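Local coordinates for cyclic dimeric GMP binding protein (Pseudomonas fluorescens, PDB 3PJV) that probably relays intracellular cyclic di-GMP levels across the inner membrane, its periplasmic domain serving in the control of periplasmic proteolysis by LapG, at residues Tyr13-Gln16 with Leu17-His20; Ile36-Pro39 with Ala40-Glu43; Val60-Leu63 with Lys64-Gln67. All blocks are in the same frame, centred on the assembly; numbering follows the deposited sequence. Where two conformers were deposited one is given.

How the contacts relate
The three contacts come in order along the chain, each a local one between neighbouring residues, and all lie in the LapD/MoxY periplasmic domain. Contact 1 is two turns of the long helix 6-32. Contact 2 is the loop that follows this helix and the start of helix 39-50, and contact 3 is the turn joining strands 55-62 and 68-73. Contacts 2 and 3 are neighbours, with centres 14 Å apart and nearest atoms about 5 Å apart, whereas contact 1 sits 29 Å and 26 Å from their centres. What they share is the dimer: the second subunit touches all three, so the interface extends from the long helix to the hairpin.

Contact 1: residues Tyr13-Gln16 with Leu17-His20; sequences YVNQ and LRSH
Asn15 and Arg18 run side by side and point the same way, bringing Asn15 OD1 within 3.0 Å of Arg18 NH1. The distance is that of a hydrogen bond but the angle is poor, so this is a close polar approach and no more; the amide and guanidinium planes are turned 49° apart. Arg18 gets there by a bend. Its CG leaves anti to the backbone N, and a kink at chi3 (55°) swings the guanidinium back toward the preceding turn, where NH2 comes to 3.9 Å from Val14 CG1. That methyl is the branch of Val14 lying beside the carbonyl carbon, and it meets the guanidinium obliquely. Arg18 also touches a crystal neighbour, so packing in the crystal may influence its pose.

Underneath is the regular i to i+4 hydrogen bonding of an alpha-helix, part of helix 6-32. Four successive bonds run from Leu17 N to Tyr13 O, Arg18 N to Val14 O, Ser19 N to Asn15 O and His20 N to Gln16 O, the last at 2.9 Å and the most bent of the four (147°).

On a different side of the helix, Leu17 CB passes 3.5 Å from Tyr13 O. Leu17 is buried, packing on Ala94 of the second subunit, while Val14 rests on Leu91 and Tyr13 on Leu123 of that subunit. The imidazole of His20 leads away from Tyr13-Gln16 and toward the second subunit, where its ND1 is hydrogen-bonded to Ser114 OG. The same ring meets Tyr55 of its own chain and Tyr54 of the second subunit.

Contact 2: residues Ile36-Pro39 with Ala40-Glu43; sequences IDDP and AMVE
An N-cap opens helix 39-50: the carboxylate of Asp38 reaches forward to the first turn to receive the backbone N-H of Met41, which is a selenomethionine. The capping bond from Met41 N to Asp38 OD1 is weak at 3.3 Å, though nearly straight (169°). The carboxylate is swung opposite the backbone N of Asp38 (chi1 -178°), which lays it across the Met41 side chain, and Asp38 CG lies 3.6 Å from Met41 CB. The acceptor probably also gains from the partial positive charge at the helix start. Pro39, first residue of the helix, has no N-H to leave without a partner there.

Regular helical bonding starts at once. Val42 N reaches Asp38 O at 3.0 Å, nearly along the C=O axis, and Glu43 N bonds Pro39 O. The Glu43 carboxylate belongs to another site, making a salt bridge through OE1 to Arg72. Before the cap, Ile36 packs on Arg102 of the second subunit, and Asp37 OD1 forms a salt bridge with the same arginine. Buried Val42 faces back to the loop: its CG2 lies 3.4 Å from Asp38 O, and 4.4 Å from Ile36 CD1.

Contact 3: residues Val60-Leu63 with Lys64-Gln67; sequences VVDL and KTDQ
The Asp62 carboxylate has Thr65 over one face, with Thr65 OG1 above the plane, somewhat off the perpendicular through Asp62 CG and 3.2 Å from that atom. The backbone N of Thr65 approaches from the same face, its bond to Asp62 OD1 (3.0 Å) arriving 40° out of the carboxylate plane. Lys64 N comes to OD1 nearer the plane and slightly on the other side, a weak bond at 2.8 Å. One carboxylate oxygen thus collects two successive N-H groups, the weak bond from Lys64 making an Asx turn. A chi1 of -179° sets the Asp62 carboxylate trans to its own N and carries OD1 forward over the bend, and the side chain crosses that of Thr65 at about a right angle. Replacing Asp62 by alanine removes the carboxylate, and the N-H groups of Lys64 and Thr65 would probably be left without this acceptor, the turn losing its brace.

Thr65 OG1 in turn takes a weak bond from Gln67 N at 3.4 Å. The backbone closes the loop: Asp62 N bonds Gln67 O at 2.9 Å, and Asp66 N makes a weak, bent bond to Asp62 O. Val61 adds a CA-H...O contact to that same Gln67 O.

Val60 continues into the ladder with strand 68-73, and Val60 and Val61 also pair with an antiparallel strand of the second subunit. Leu63 to Thr65 are right-handed helical and Asp66 is left-handed (phi 71°), the pattern of a four-residue beta-hairpin loop, here linking strands 55-62 and 68-73.

Contact 1: residues Tyr13-Gln16 with Leu17-His20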
loop_
_atom_site.group_PDB
_atom_site.type_symbol
_atom_site.label_atom_id
_atom_site.label_comp_id
_atom_site.label_asym_id
_atom_site.label_seq_id
_atom_site.Cartn_x
_atom_site.Cartn_y
_atom_site.Cartn_z
ATOM N N TYR A 13 5.515 -14.210 2.257
ATOM C CA TYR A 13 5.708 -12.887 1.679
ATOM C C TYR A 13 5.663 -12.919 0.168
ATOM O O TYR A 13 5.162 -11.988 -0.461
ATOM C CB TYR A 13 7.022 -12.258 2.145
ATOM C CG TYR A 13 6.969 -11.753 3.560
ATOM C CD1 TYR A 13 6.235 -10.622 3.889
ATOM C CD2 TYR A 13 7.671 -12.398 4.568
ATOM C CE1 TYR A 13 6.196 -10.152 5.198
ATOM C CE2 TYR A 13 7.636 -11.940 5.873
ATOM C CZ TYR A 13 6.906 -10.818 6.182
ATOM O OH TYR A 13 6.889 -10.376 7.489
ATOM N N VAL A 14 6.205 -13.985 -0.415
ATOM C CA VAL A 14 6.138 -14.149 -1.860
ATOM C C VAL A 14 4.677 -14.216 -2.293
ATOM O O VAL A 14 4.272 -13.543 -3.238
ATOM C CB VAL A 14 6.878 -15.403 -2.332
ATOM C CG1 VAL A 14 6.493 -15.739 -3.783
ATOM C CG2 VAL A 14 8.391 -15.195 -2.197
ATOM N N ASN A 15 3.888 -15.018 -1.586
ATOM C CA ASN A 15 2.481 -15.176 -1.938
ATOM C C ASN A 15 1.716 -13.874 -1.714
ATOM O O ASN A 15 0.855 -13.501 -2.515
ATOM C CB ASN A 15 1.842 -16.319 -1.149
ATOM C CG ASN A 15 2.368 -17.680 -1.568
ATOM O OD1 ASN A 15 2.978 -17.823 -2.629
ATOM N ND2 ASN A 15 2.119 -18.687 -0.750
ATOM N N GLN A 16 2.034 -13.197 -0.616
ATOM C CA GLN A 16 1.412 -11.912 -0.306
ATOM C C GLN A 16 1.678 -10.847 -1.373
ATOM O O GLN A 16 0.746 -10.183 -1.822
ATOM C CB GLN A 16 1.838 -11.412 1.081
ATOM C CG GLN A 16 1.133 -10.147 1.505
ATOM C CD GLN A 16 1.445 -9.769 2.942
ATOM O OE1 GLN A 16 0.545 -9.455 3.719
ATOM N NE2 GLN A 16 2.722 -9.792 3.299
ATOM N N LEU A 17 2.939 -10.677 -1.766
ATOM C CA LEU A 17 3.285 -9.676 -2.786
ATOM C C LEU A 17 2.645 -10.009 -4.121
ATOM O O LEU A 17 2.152 -9.126 -4.830
ATOM C CB LEU A 17 4.795 -9.594 -2.988
ATOM C CG LEU A 17 5.632 -8.790 -2.008
ATOM C CD1 LEU A 17 7.094 -8.896 -2.426
ATOM C CD2 LEU A 17 5.157 -7.341 -2.000
ATOM N N ARG A 18 2.638 -11.290 -4.480
ATOM C CA ARG A 18 2.011 -11.701 -5.744
ATOM C C ARG A 18 0.514 -11.390 -5.716
ATOM O O ARG A 18 -0.030 -10.852 -6.677
ATOM C CB ARG A 18 2.242 -13.192 -6.021
ATOM C CG ARG A 18 1.697 -13.649 -7.361
ATOM C CD ARG A 18 2.399 -14.903 -7.860
ATOM N NE ARG A 18 2.341 -15.984 -6.885
ATOM C CZ ARG A 18 3.373 -16.749 -6.528
ATOM N NH1 ARG A 18 3.194 -17.712 -5.632
ATOM N NH2 ARG A 18 4.575 -16.565 -7.059
ATOM N N SER A 19 -0.145 -11.698 -4.606
ATOM C CA SER A 19 -1.554 -11.358 -4.460
ATOM C C SER A 19 -1.769 -9.851 -4.516
ATOM O O SER A 19 -2.760 -9.375 -5.061
ATOM C CB SER A 19 -2.124 -11.940 -3.169
ATOM O OG SER A 19 -2.143 -13.353 -3.237
ATOM N N HIS A 20 -0.830 -9.096 -3.961
ATOM C CA HIS A 20 -0.918 -7.639 -3.992
ATOM C C HIS A 20 -0.927 -7.148 -5.450
ATOM O O HIS A 20 -1.759 -6.320 -5.840
ATOM C CB HIS A 20 0.246 -7.041 -3.194
ATOM C CG HIS A 20 0.210 -5.549 -3.079
ATOM N ND1 HIS A 20 0.802 -4.717 -4.006
ATOM C CD2 HIS A 20 -0.327 -4.740 -2.134
ATOM C CE1 HIS A 20 0.640 -3.459 -3.631
ATOM N NE2 HIS A 20 -0.052 -3.445 -2.505
#

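Contact 2: residues Ile36-Pro39 with Ala40-Glu43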
loop_
_atom_site.group_PDB
_atom_site.type_symbol
_atom_site.label_atom_id
_atom_site.label_comp_id
_atom_site.label_asym_id
_atom_site.label_seq_id
_atom_site.Cartn_x
_atom_site.Cartn_y
_atom_site.Cartn_z
ATOM N N ILE A 36 -12.049 2.234 -21.753
ATOM C CA ILE A 36 -10.886 1.799 -22.526
ATOM C C ILE A 36 -10.684 2.603 -23.820
ATOM O O ILE A 36 -9.580 2.647 -24.363
ATOM C CB ILE A 36 -10.915 0.278 -22.803
ATOM C CG1 ILE A 36 -9.547 -0.211 -23.299
ATOM C CG2 ILE A 36 -12.043 -0.067 -23.759
ATOM C CD1 ILE A 36 -8.423 -0.094 -22.263
ATOM N N ASP A 37 -11.738 3.258 -24.298
ATOM C CA ASP A 37 -11.635 4.050 -25.524
ATOM C C ASP A 37 -11.406 5.549 -25.285
ATOM O O ASP A 37 -11.432 6.343 -26.223
ATOM C CB ASP A 37 -12.861 3.827 -26.412
ATOM C CG ASP A 37 -12.920 2.418 -26.977
ATOM O OD1 ASP A 37 -11.854 1.878 -27.349
ATOM O OD2 ASP A 37 -14.029 1.850 -27.041
ATOM N N ASP A 38 -11.175 5.932 -24.032
ATOM C CA ASP A 38 -10.866 7.316 -23.695
ATOM C C ASP A 38 -9.418 7.374 -23.212
ATOM O O ASP A 38 -9.147 7.092 -22.049
ATOM C CB ASP A 38 -11.814 7.801 -22.596
ATOM C CG ASP A 38 -11.590 9.261 -22.218
ATOM O OD1 ASP A 38 -10.510 9.814 -22.520
ATOM O OD2 ASP A 38 -12.500 9.849 -21.601
ATOM N N PRO A 39 -8.482 7.726 -24.108
ATOM C CA PRO A 39 -7.052 7.689 -23.770
ATOM C C PRO A 39 -6.691 8.500 -22.521
ATOM O O PRO A 39 -5.916 8.015 -21.702
ATOM C CB PRO A 39 -6.365 8.259 -25.021
ATOM C CG PRO A 39 -7.464 8.846 -25.868
ATOM C CD PRO A 39 -8.714 8.116 -25.509
ATOM N N ALA A 40 -7.246 9.700 -22.377
ATOM C CA ALA A 40 -6.965 10.528 -21.212
ATOM C C ALA A 40 -7.382 9.829 -19.918
ATOM O O ALA A 40 -6.620 9.793 -18.951
ATOM C CB ALA A 40 -7.651 11.884 -21.338
HETATM N N MSE A 41 -8.585 9.257 -19.912
HETATM C CA MSE A 41 -9.092 8.579 -18.724
HETATM C C MSE A 41 -8.241 7.356 -18.412
HETATM O O MSE A 41 -8.018 7.021 -17.251
HETATM C CB MSE A 41 -10.551 8.153 -18.911
HETATM C CG MSE A 41 -11.179 7.594 -17.645
HETATM SE SE MSE A 41 -11.360 9.046 -16.320
HETATM C CE MSE A 41 -12.009 10.341 -17.559
ATOM N N VAL A 42 -7.780 6.673 -19.453
ATOM C CA VAL A 42 -6.953 5.490 -19.237
ATOM C C VAL A 42 -5.682 5.909 -18.508
ATOM O O VAL A 42 -5.297 5.309 -17.499
ATOM C CB VAL A 42 -6.602 4.785 -20.546
ATOM C CG1 VAL A 42 -5.506 3.753 -20.307
ATOM C CG2 VAL A 42 -7.856 4.136 -21.137
ATOM N N GLU A 43 -5.045 6.963 -19.003
ATOM C CA GLU A 43 -3.841 7.459 -18.351
ATOM C C GLU A 43 -4.127 7.916 -16.920
ATOM O O GLU A 43 -3.340 7.650 -16.009
ATOM C CB GLU A 43 -3.189 8.580 -19.167
ATOM C CG GLU A 43 -1.845 9.010 -18.600
ATOM C CD GLU A 43 -1.060 9.894 -19.549
ATOM O OE1 GLU A 43 0.072 10.291 -19.194
ATOM O OE2 GLU A 43 -1.574 10.191 -20.647
#

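Contact 3: residues Val60-Leu63 with Lys64-Gln67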
loop_
_atom_site.group_PDB
_atom_site.type_symbol
_atom_site.label_atom_id
_atom_site.label_comp_id
_atom_site.label_asym_id
_atom_site.label_seq_id
_atom_site.Cartn_x
_atom_site.Cartn_y
_atom_site.Cartn_z
ATOM N N VAL A 60 -0.181 -1.165 -19.652
ATOM C CA VAL A 60 -1.411 -1.620 -20.303
ATOM C C VAL A 60 -1.047 -1.854 -21.751
ATOM O O VAL A 60 -0.498 -0.979 -22.406
ATOM C CB VAL A 60 -2.541 -0.566 -20.185
ATOM C CG1 VAL A 60 -3.817 -1.061 -20.868
ATOM C CG2 VAL A 60 -2.786 -0.232 -18.707
ATOM N N VAL A 61 -1.309 -3.063 -22.225
ATOM C CA VAL A 61 -0.934 -3.474 -23.574
ATOM C C VAL A 61 -2.179 -3.696 -24.436
ATOM O O VAL A 61 -3.114 -4.390 -24.035
ATOM C CB VAL A 61 -0.079 -4.761 -23.543
ATOM C CG1 VAL A 61 0.247 -5.240 -24.968
ATOM C CG2 VAL A 61 1.194 -4.523 -22.741
ATOM N N ASP A 62 -2.191 -3.081 -25.615
ATOM C CA ASP A 62 -3.294 -3.264 -26.551
ATOM C C ASP A 62 -3.122 -4.626 -27.222
ATOM O O ASP A 62 -2.115 -4.874 -27.867
ATOM C CB ASP A 62 -3.285 -2.134 -27.588
ATOM C CG ASP A 62 -4.440 -2.238 -28.590
ATOM O OD1 ASP A 62 -4.570 -3.286 -29.252
ATOM O OD2 ASP A 62 -5.227 -1.278 -28.699
ATOM N N LEU A 63 -4.096 -5.514 -27.052
ATOM C CA LEU A 63 -3.963 -6.888 -27.565
ATOM C C LEU A 63 -4.023 -7.005 -29.092
ATOM O O LEU A 63 -3.459 -7.940 -29.671
ATOM C CB LEU A 63 -5.007 -7.806 -26.922
ATOM C CG LEU A 63 -4.756 -8.117 -25.446
ATOM C CD1 LEU A 63 -5.862 -8.990 -24.877
ATOM C CD2 LEU A 63 -3.395 -8.781 -25.263
ATOM N N LYS A 64 -4.721 -6.086 -29.753
ATOM C CA LYS A 64 -4.853 -6.173 -31.214
ATOM C C LYS A 64 -3.571 -5.740 -31.927
ATOM O O LYS A 64 -3.152 -6.347 -32.918
ATOM C CB LYS A 64 -6.047 -5.348 -31.691
ATOM C CG LYS A 64 -7.285 -5.588 -30.845
ATOM C CD LYS A 64 -8.455 -6.027 -31.668
ATOM C CE LYS A 64 -9.059 -4.866 -32.415
ATOM N NZ LYS A 64 -10.166 -5.357 -33.267
ATOM N N THR A 65 -2.948 -4.692 -31.400
ATOM C CA THR A 65 -1.746 -4.111 -31.989
ATOM C C THR A 65 -0.481 -4.612 -31.293
ATOM O O THR A 65 0.609 -4.576 -31.863
ATOM C CB THR A 65 -1.774 -2.570 -31.886
ATOM O OG1 THR A 65 -1.836 -2.183 -30.505
ATOM C CG2 THR A 65 -2.982 -2.007 -32.613
ATOM N N ASP A 66 -0.642 -5.071 -30.056
ATOM C CA ASP A 66 0.467 -5.548 -29.228
ATOM C C ASP A 66 1.392 -4.423 -28.755
ATOM O O ASP A 66 2.517 -4.671 -28.315
ATOM C CB ASP A 66 1.282 -6.619 -29.950
ATOM C CG ASP A 66 2.221 -7.355 -29.016
ATOM O OD1 ASP A 66 1.790 -7.682 -27.891
ATOM O OD2 ASP A 66 3.386 -7.593 -29.396
ATOM N N GLN A 67 0.924 -3.187 -28.844
ATOM C CA GLN A 67 1.741 -2.070 -28.395
ATOM C C GLN A 67 1.331 -1.596 -27.004
ATOM O O GLN A 67 0.216 -1.834 -26.554
ATOM C CB GLN A 67 1.702 -0.920 -29.405
ATOM C CG GLN A 67 0.326 -0.327 -29.647
ATOM C CD GLN A 67 0.267 0.492 -30.925
ATOM O OE1 GLN A 67 1.084 0.311 -31.831
ATOM N NE2 GLN A 67 -0.701 1.398 -31.003
#